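Local structure of nitrite transporter NirC (Salmonella enterica subsp. enterica serovar Typhimurium, 4FC4) at residues A32-Y37 with A75-F80. The protein forms a pentameric channel of the formate/nitrite transporter family that carries nitrite into and out of the cell across the cytoplasmic membrane. Numbering follows the deposited sequence.
Sequences AMAGAY and AGSELF
Ala34 presses its methyl group against the extended loop residues 77-79, where CB lies 3.1 Å from the carbonyl oxygen of Glu78 and 3.4 Å from OG of Ser77. On the Leu79 side the same methyl meets CD1 at 4.1 Å, so one small side chain touches three consecutive residues. Ser77 turns its CB toward the helix, 3.6 Å from the backbone N of Ala34, and a chi1 of 62° sets OG over CA and CB of that alanine. The hydroxyl is hydrogen-bonded to Val72 O, in the preceding helix 67-75. Met33 CB also meets the serine, 4.0 Å from Ser77 CB, while its extended chain leads away, SD passing loosely by Gly76 O. Residues 76-79 form the non-helical break between helices 67-75 and 80-93, an interrupted transmembrane helix of the kind that marks the aquaporin-like FNT fold, and helix 24-51 packs along it. Gly76 opens the break with a positive phi of 104°. Its carbonyl oxygen sits at the edge of the Tyr37 ring, 3.8 Å from CE2, with Ala75 CB obliquely placed at 4.1 Å from the same carbon. Tyr245 of a neighbouring subunit hydrogen-bonds through its hydroxyl to both Tyr37 OH and Gly76 O, tying the two segments together at the subunit interface. No hydrogen bond joins the segments directly; at the other end, Asn112 of helix 98-125 donates ND2 to Glu78 O and receives Phe80 N at OD1, on either side of Leu79 in the chain.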
loop_
_atom_site.group_PDB
_atom_site.type_symbol
_atom_site.label_atom_id
_atom_site.label_comp_id
_atom_site.label_asym_id
_atom_site.label_seq_id
_atom_site.Cartn_x
_atom_site.Cartn_y
_atom_site.Cartn_z
ATOM N N ALA B 32 -13.441 -24.540 13.541
ATOM C CA ALA B 32 -12.320 -25.235 12.857
ATOM C C ALA B 32 -11.752 -24.302 11.781
ATOM O O ALA B 32 -10.533 -24.246 11.583
ATOM C CB ALA B 32 -12.752 -26.586 12.261
ATOM N N MET B 33 -12.638 -23.592 11.083
ATOM C CA MET B 33 -12.206 -22.672 10.062
ATOM C C MET B 33 -11.203 -21.646 10.624
ATOM O O MET B 33 -10.156 -21.415 10.039
ATOM C CB MET B 33 -13.396 -21.962 9.405
ATOM C CG MET B 33 -14.313 -22.826 8.529
ATOM S SD MET B 33 -15.553 -21.764 7.719
ATOM C CE MET B 33 -16.121 -22.745 6.325
ATOM N N ALA B 34 -11.508 -21.042 11.768
ATOM C CA ALA B 34 -10.613 -20.034 12.291
ATOM C C ALA B 34 -9.211 -20.586 12.600
ATOM O O ALA B 34 -8.229 -19.917 12.315
ATOM C CB ALA B 34 -11.196 -19.326 13.497
ATOM N N GLY B 35 -9.124 -21.793 13.177
ATOM C CA GLY B 35 -7.831 -22.385 13.481
ATOM C C GLY B 35 -7.084 -22.694 12.201
ATOM O O GLY B 35 -5.919 -22.423 12.092
ATOM N N ALA B 36 -7.767 -23.259 11.229
ATOM C CA ALA B 36 -7.173 -23.544 9.932
ATOM C C ALA B 36 -6.647 -22.243 9.244
ATOM O O ALA B 36 -5.488 -22.220 8.746
ATOM C CB ALA B 36 -8.174 -24.293 9.048
ATOM N N TYR B 37 -7.451 -21.167 9.280
ATOM C CA TYR B 37 -7.098 -19.884 8.633
ATOM C C TYR B 37 -5.894 -19.279 9.279
ATOM O O TYR B 37 -4.953 -18.875 8.571
ATOM C CB TYR B 37 -8.243 -18.884 8.674
ATOM C CG TYR B 37 -9.480 -19.301 7.839
ATOM C CD1 TYR B 37 -9.432 -20.390 6.925
ATOM C CD2 TYR B 37 -10.670 -18.588 7.954
ATOM C CE1 TYR B 37 -10.532 -20.737 6.207
ATOM C CE2 TYR B 37 -11.773 -18.937 7.233
ATOM C CZ TYR B 37 -11.714 -20.007 6.371
ATOM O OH TYR B 37 -12.882 -20.339 5.706
ATOM N N ALA B 75 -13.402 -13.521 5.633
ATOM C CA ALA B 75 -14.056 -14.734 5.142
ATOM C C ALA B 75 -15.172 -15.168 6.107
ATOM O O ALA B 75 -16.200 -15.644 5.644
ATOM C CB ALA B 75 -13.061 -15.881 4.895
ATOM N N GLY B 76 -14.956 -15.037 7.424
ATOM C CA GLY B 76 -15.965 -15.422 8.424
ATOM C C GLY B 76 -15.559 -16.723 9.052
ATOM O O GLY B 76 -15.222 -17.669 8.329
ATOM N N SER B 77 -15.488 -16.750 10.393
ATOM C CA SER B 77 -15.152 -17.940 11.211
ATOM C C SER B 77 -15.349 -17.634 12.723
ATOM O O SER B 77 -15.742 -16.553 13.081
ATOM C CB SER B 77 -13.712 -18.320 10.936
ATOM O OG SER B 77 -12.877 -17.250 11.326
ATOM N N GLU B 78 -15.045 -18.553 13.621
ATOM C CA GLU B 78 -15.090 -18.204 15.069
ATOM C C GLU B 78 -13.754 -18.413 15.791
ATOM O O GLU B 78 -13.243 -19.509 15.813
ATOM C CB GLU B 78 -16.235 -18.937 15.783
ATOM C CG GLU B 78 -17.569 -18.702 15.087
ATOM C CD GLU B 78 -18.160 -17.281 15.271
ATOM O OE1 GLU B 78 -17.704 -16.500 16.155
ATOM O OE2 GLU B 78 -19.164 -16.951 14.576
ATOM N N LEU B 79 -13.193 -17.348 16.347
ATOM C CA LEU B 79 -11.844 -17.339 16.881
ATOM C C LEU B 79 -11.950 -17.174 18.374
ATOM O O LEU B 79 -12.552 -16.233 18.868
ATOM C CB LEU B 79 -11.031 -16.159 16.278
ATOM C CG LEU B 79 -9.517 -16.112 16.600
ATOM C CD1 LEU B 79 -8.841 -17.443 16.251
ATOM C CD2 LEU B 79 -8.780 -14.899 15.941
ATOM N N PHE B 80 -11.359 -18.105 19.112
ATOM C CA PHE B 80 -11.518 -18.097 20.545
ATOM C C PHE B 80 -11.028 -16.764 21.126
ATOM O O PHE B 80 -11.673 -16.230 22.040
ATOM C CB PHE B 80 -10.815 -19.300 21.200
ATOM C CG PHE B 80 -10.391 -19.041 22.623
ATOM C CD1 PHE B 80 -9.153 -18.428 22.895
ATOM C CD2 PHE B 80 -11.246 -19.362 23.695
ATOM C CE1 PHE B 80 -8.774 -18.163 24.210
ATOM C CE2 PHE B 80 -10.872 -19.083 25.008
ATOM C CZ PHE B 80 -9.637 -18.493 25.271
#